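Flagellin B1 (Methanocaldococcus jannaschii DSM 2661, PDB 5YA6) is an archaeal flagellin, a subunit that probably assembles into the filament of the archaellum used for swimming, and binds a calcium ion. Local coordinates at residues Ala10-Gly20 against Leu32-Ala43. Numbering follows the deposited sequence. Where two conformers were deposited one is given.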
ATOM      1  N   ALA B  10      -1.033   1.830  23.062  1.00 43.55           N
ATOM      2  CA  ALA B  10      -1.034   1.601  21.582  1.00 38.97           C
ATOM      3  C   ALA B  10      -1.715   2.803  20.876  1.00 36.57           C
ATOM      4  O   ALA B  10      -2.931   2.838  20.657  1.00 41.32           O
ATOM      5  CB  ALA B  10      -1.711   0.280  21.213  1.00 37.38           C
ATOM      6  N   SER B  11      -0.891   3.807  20.580  1.00 31.57           N
ATOM      7  CA  SER B  11      -1.324   4.979  19.862  1.00 24.67           C
ATOM      8  C   SER B  11      -1.142   4.768  18.377  1.00 20.08           C
ATOM      9  O   SER B  11      -0.303   3.994  17.941  1.00 18.68           O
ATOM     10  CB  SER B  11      -0.510   6.151  20.337  1.00 25.82           C
ATOM     11  OG  SER B  11      -0.875   6.358  21.688  1.00 31.09           O
ATOM     12  N   GLY B  12      -1.939   5.470  17.603  1.00 16.41           N
ATOM     13  CA  GLY B  12      -1.775   5.404  16.152  1.00 16.58           C
ATOM     14  C   GLY B  12      -2.839   6.197  15.421  1.00 14.77           C
ATOM     15  O   GLY B  12      -3.673   6.857  16.041  1.00 14.23           O
ATOM     16  N   LEU B  13      -2.756   6.170  14.108  1.00 12.64           N
ATOM     17  CA  LEU B  13      -3.624   6.945  13.195  1.00 12.82           C
ATOM     18  C   LEU B  13      -4.417   6.082  12.264  1.00 12.61           C
ATOM     19  O   LEU B  13      -4.016   4.987  11.932  1.00 12.43           O
ATOM     20  CB  LEU B  13      -2.802   7.839  12.320  1.00 12.56           C
ATOM     21  CG  LEU B  13      -1.880   8.826  13.038  1.00 13.91           C
ATOM     22  CD1 LEU B  13      -1.150   9.619  11.950  1.00 14.76           C
ATOM     23  CD2 LEU B  13      -2.644   9.763  13.916  1.00 15.15           C
ATOM     24  N   MET B  14      -5.615   6.545  11.960  1.00 12.60           N
ATOM     25  CA  MET B  14      -6.550   5.889  11.075  1.00 14.19           C
ATOM     26  C   MET B  14      -6.872   6.814   9.919  1.00 13.55           C
ATOM     27  O   MET B  14      -7.245   7.978  10.116  1.00 12.62           O
ATOM     28  CB  MET B  14      -7.852   5.553  11.807  1.00 16.94           C
ATOM     29  CG  MET B  14      -8.879   4.800  10.965  1.00 20.42           C
ATOM     30  SD  MET B  14     -10.304   4.418  12.022  1.00 26.77           S
ATOM     31  CE  MET B  14     -10.723   5.947  12.842  1.00 29.22           C
ATOM     32  N   CYS B  15      -6.855   6.267   8.720  1.00 12.48           N
ATOM     33  CA  CYS B  15      -7.413   6.953   7.607  1.00 12.83           C
ATOM     34  C   CYS B  15      -8.907   6.804   7.586  1.00 14.20           C
ATOM     35  O   CYS B  15      -9.467   5.671   7.622  1.00 14.99           O
ATOM     36  CB  CYS B  15      -6.770   6.462   6.275  1.00 13.48           C
ATOM     37  SG  CYS B  15      -7.452   7.224   4.772  1.00 13.00           S
ATOM     38  N   ILE B  16      -9.595   7.962   7.560  1.00 14.02           N
ATOM     39  CA  ILE B  16     -11.050   7.984   7.495  1.00 16.05           C
ATOM     40  C   ILE B  16     -11.597   8.513   6.188  1.00 17.13           C
ATOM     41  O   ILE B  16     -12.725   8.970   6.137  1.00 22.37           O
ATOM     42  CB  ILE B  16     -11.626   8.757   8.712  1.00 17.71           C
ATOM     43  CG1 ILE B  16     -11.061  10.187   8.845  1.00 18.93           C
ATOM     44  CG2 ILE B  16     -11.350   7.979   9.970  1.00 17.69           C
ATOM     45  CD1 ILE B  16     -11.888  11.135   9.700  1.00 19.23           C
ATOM     46  N   GLY B  17     -10.834   8.383   5.121  1.00 14.87           N
ATOM     47  CA  GLY B  17     -11.287   8.727   3.819  1.00 14.97           C
ATOM     48  C   GLY B  17     -10.219   9.303   2.955  1.00 13.00           C
ATOM     49  O   GLY B  17      -9.247   9.852   3.448  1.00 13.50           O
ATOM     50  N   VAL B  18     -10.380   9.133   1.651  1.00 10.99           N
ATOM     51  CA  VAL B  18      -9.572   9.810   0.655  1.00 10.77           C
ATOM     52  C   VAL B  18     -10.469  10.369  -0.431  1.00 11.92           C
ATOM     53  O   VAL B  18     -11.320   9.644  -0.960  1.00 13.82           O
ATOM     54  CB  VAL B  18      -8.484   8.897   0.012  1.00 10.28           C
ATOM     55  CG1 VAL B  18      -7.615   9.727  -0.921  1.00 10.79           C
ATOM     56  CG2 VAL B  18      -7.650   8.242   1.125  1.00 11.89           C
ATOM     57  N   THR B  19     -10.271  11.644  -0.770  1.00 11.94           N
ATOM     58  CA  THR B  19     -10.982  12.223  -1.911  1.00 12.92           C
ATOM     59  C   THR B  19      -9.939  12.664  -2.916  1.00 12.17           C
ATOM     60  O   THR B  19      -8.763  12.855  -2.572  1.00 12.83           O
ATOM     61  CB  THR B  19     -11.855  13.386  -1.550  1.00 13.59           C
ATOM     62  OG1 THR B  19     -11.002  14.415  -1.121  1.00 17.80           O
ATOM     63  CG2 THR B  19     -12.839  13.061  -0.460  1.00 13.22           C
ATOM     64  N   GLY B  20     -10.342  12.704  -4.170  1.00 11.80           N
ATOM     65  CA  GLY B  20      -9.473  13.179  -5.255  1.00 11.72           C
ATOM     66  C   GLY B  20     -10.155  14.270  -6.022  1.00 13.29           C
ATOM     67  O   GLY B  20     -11.382  14.325  -6.147  1.00 13.48           O
ATOM     68  N   LEU B  32      -4.926  14.841  -4.208  1.00 11.61           N
ATOM     69  CA  LEU B  32      -5.518  13.894  -3.214  1.00 11.37           C
ATOM     70  C   LEU B  32      -5.681  14.628  -1.898  1.00 13.24           C
ATOM     71  O   LEU B  32      -4.841  15.444  -1.526  1.00 13.48           O
ATOM     72  CB  LEU B  32      -4.665  12.642  -2.975  1.00 12.20           C
ATOM     73  CG  LEU B  32      -4.421  11.772  -4.197  1.00 13.40           C
ATOM     74  CD1 LEU B  32      -3.355  10.767  -3.910  1.00 14.59           C
ATOM     75  CD2 LEU B  32      -5.717  11.109  -4.651  1.00 12.64           C
ATOM     76  N   ALA B  33      -6.695  14.259  -1.144  1.00 11.85           N
ATOM     77  CA  ALA B  33      -6.908  14.747   0.203  1.00 12.22           C
ATOM     78  C   ALA B  33      -7.135  13.513   1.079  1.00 12.95           C
ATOM     79  O   ALA B  33      -8.174  12.789   0.931  1.00 13.56           O
ATOM     80  CB  ALA B  33      -8.102  15.702   0.247  1.00 12.57           C
ATOM     81  N   ILE B  34      -6.163  13.244   1.985  1.00 11.49           N
ATOM     82  CA  ILE B  34      -6.206  12.023   2.801  1.00 11.12           C
ATOM     83  C   ILE B  34      -6.584  12.395   4.208  1.00 10.70           C
ATOM     84  O   ILE B  34      -5.825  13.118   4.913  1.00 12.10           O
ATOM     85  CB  ILE B  34      -4.840  11.299   2.776  1.00 11.35           C
ATOM     86  CG1 ILE B  34      -4.467  10.988   1.325  1.00 11.01           C
ATOM     87  CG2 ILE B  34      -4.829  10.114   3.711  1.00 10.73           C
ATOM     88  CD1 ILE B  34      -2.981  10.657   1.152  1.00 11.42           C
ATOM     89  N   TYR B  35      -7.750  11.958   4.641  1.00 10.82           N
ATOM     90  CA  TYR B  35      -8.269  12.354   5.962  1.00 11.39           C
ATOM     91  C   TYR B  35      -7.867  11.351   7.028  1.00 11.92           C
ATOM     92  O   TYR B  35      -7.926  10.147   6.823  1.00 11.41           O
ATOM     93  CB  TYR B  35      -9.771  12.506   5.978  1.00 12.90           C
ATOM     94  CG  TYR B  35     -10.247  13.630   5.041  1.00 13.19           C
ATOM     95  CD1 TYR B  35     -10.370  13.463   3.680  1.00 13.85           C
ATOM     96  CD2 TYR B  35     -10.639  14.857   5.560  1.00 15.38           C
ATOM     97  CE1 TYR B  35     -10.789  14.484   2.841  1.00 13.09           C
ATOM     98  CE2 TYR B  35     -11.062  15.894   4.726  1.00 14.55           C
ATOM     99  CZ  TYR B  35     -11.167  15.698   3.377  1.00 14.33           C
ATOM    100  OH  TYR B  35     -11.568  16.764   2.568  1.00 16.03           O
ATOM    101  N   ILE B  36      -7.341  11.925   8.111  1.00 10.55           N
ATOM    102  CA  ILE B  36      -6.665  11.224   9.216  0.50 11.98           C
ATOM    103  C   ILE B  36      -7.260  11.630  10.589  1.00 11.63           C
ATOM    104  O   ILE B  36      -7.544  12.797  10.805  1.00 12.53           O
ATOM    105  CB  ILE B  36      -5.176  11.598   9.219  0.50 11.59           C
ATOM    106  CG1 ILE B  36      -4.508  11.160   7.889  0.50 12.47           C
ATOM    107  CG2 ILE B  36      -4.490  11.069  10.456  0.50 12.03           C
ATOM    108  CD1 ILE B  36      -4.429   9.648   7.714  0.50 12.34           C
ATOM    109  N   THR B  37      -7.423  10.677  11.494  1.00 12.35           N
ATOM    110  CA  THR B  37      -7.816  10.927  12.867  1.00 13.37           C
ATOM    111  C   THR B  37      -7.074   9.920  13.752  1.00 13.79           C
ATOM    112  O   THR B  37      -6.744   8.830  13.294  1.00 14.00           O
ATOM    113  CB  THR B  37      -9.350  10.839  13.078  1.00 14.60           C
ATOM    114  OG1 THR B  37      -9.744  11.441  14.334  1.00 15.37           O
ATOM    115  CG2 THR B  37      -9.820   9.417  13.070  1.00 13.65           C
ATOM    116  N   PRO B  38      -6.816  10.256  15.002  1.00 12.81           N
ATOM    117  CA  PRO B  38      -6.178   9.238  15.874  1.00 14.39           C
ATOM    118  C   PRO B  38      -7.074   8.010  16.113  1.00 14.51           C
ATOM    119  O   PRO B  38      -8.290   8.132  16.167  1.00 15.93           O
ATOM    120  CB  PRO B  38      -5.905   9.979  17.176  1.00 13.95           C
ATOM    121  CG  PRO B  38      -5.851  11.445  16.776  1.00 15.19           C
ATOM    122  CD  PRO B  38      -6.895  11.547  15.672  1.00 13.29           C
ATOM    123  N   ASN B  39      -6.436   6.867  16.320  1.00 14.73           N
ATOM    124  CA  ASN B  39      -7.141   5.687  16.851  1.00 17.10           C
ATOM    125  C   ASN B  39      -7.830   6.072  18.182  1.00 17.58           C
ATOM    126  O   ASN B  39      -7.279   6.784  18.969  1.00 18.42           O
ATOM    127  CB  ASN B  39      -6.168   4.511  17.011  1.00 16.92           C
ATOM    128  CG  ASN B  39      -5.592   4.010  15.678  1.00 17.86           C
ATOM    129  OD1 ASN B  39      -6.197   4.210  14.622  1.00 18.81           O
ATOM    130  ND2 ASN B  39      -4.424   3.378  15.725  1.00 19.61           N
ATOM    131  N   ALA B  40      -9.049   5.592  18.406  1.00 19.94           N
ATOM    132  CA  ALA B  40      -9.701   5.793  19.749  1.00 21.07           C
ATOM    133  C   ALA B  40      -8.769   5.413  20.867  1.00 20.18           C
ATOM    134  O   ALA B  40      -8.142   4.360  20.805  1.00 20.08           O
ATOM    135  CB  ALA B  40     -10.982   4.964  19.833  1.00 22.16           C
ATOM    136  N   GLY B  41      -8.615   6.294  21.833  1.00 21.47           N
ATOM    137  CA  GLY B  41      -7.732   6.074  22.969  1.00 23.36           C
ATOM    138  C   GLY B  41      -6.263   6.358  22.831  1.00 21.93           C
ATOM    139  O   GLY B  41      -5.497   6.160  23.754  1.00 23.90           O
ATOM    140  N   SER B  42      -5.848   6.849  21.658  1.00 20.75           N
ATOM    141  CA  SER B  42      -4.444   7.201  21.440  0.50 18.87           C
ATOM    142  C   SER B  42      -3.978   8.355  22.278  1.00 18.23           C
ATOM    143  O   SER B  42      -4.716   9.323  22.497  1.00 19.52           O
ATOM    144  CB  SER B  42      -4.168   7.564  19.959  0.50 17.49           C
ATOM    145  OG  SER B  42      -4.379   6.450  19.129  0.50 16.77           O
ATOM    146  N   ALA B  43      -2.715   8.289  22.678  1.00 18.63           N
ATOM    147  CA  ALA B  43      -2.010   9.416  23.194  1.00 17.99           C
ATOM    148  C   ALA B  43      -1.783  10.438  22.038  1.00 18.29           C
ATOM    149  O   ALA B  43      -2.009  10.119  20.867  1.00 17.43           O
ATOM    150  CB  ALA B  43      -0.705   8.987  23.772  1.00 20.75           C
TER
HETATM  151  O   HOH W   1      -3.078   2.763  13.432  1.00 18.61           O
HETATM  152  O   HOH W   2     -12.501  16.597   0.046  1.00 19.06           O
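M14 and T37 face each other as a hydrogen-bonded antiparallel pair: M14 N reaches T37 O at 2.9 Å nearly along the C=O axis, and T37 N returns a bond to M14 O. Their side chains run side by side, and the bend at chi3 of M14 (49°) brings CE to 3.6 Å from T37 CG2. I16 CG2 meets the same methyl at 3.7 Å, the two side chains crossing at about a right angle.

Just beyond, I16 and G17 both lie opposite Y35, forming a beta bulge: I16 N bonds to Y35 O from above the carbonyl plane, while Y35 N bonds to G17 O. C15 SG braces the bulge from within its strand, accepting G17 N at 3.6 Å. The Y35 ring turns its edge to T19 OG1, and a water joins that hydroxyl to Y35 OH. On the face that carries C15, V18, I34 and I36, V18 CG1 lies 4.1 Å from I34 CG1.

At the strand end N39 N bonds to G12 O at 2.8 Å, and the N39 amide folds back over G12, ND2 holding a water that also lies 2.8 Å from L13 O. With the amide cut back to an alanine, that water is likely to lose its donor and the backbone of G12 its cover. In the conformer modelled, S42 OG accepts G12 N (3.0 Å), tying the type II turn N39-S42 to the residues that lead into strand 13-23, and S11 OG takes A43 N.

Farther out, T37 OG1 bonds to the backbone O of D116, a calcium ligand, linking the hairpin to the metal site. The ring of H174, from what is probably the C-terminal histidine tag, stacks on Y35. The whole is a twisted, bulged antiparallel beta hairpin, strands 13-23 and 28-38, within the large mixed sheet of the flagellin's beta-rich globular domain.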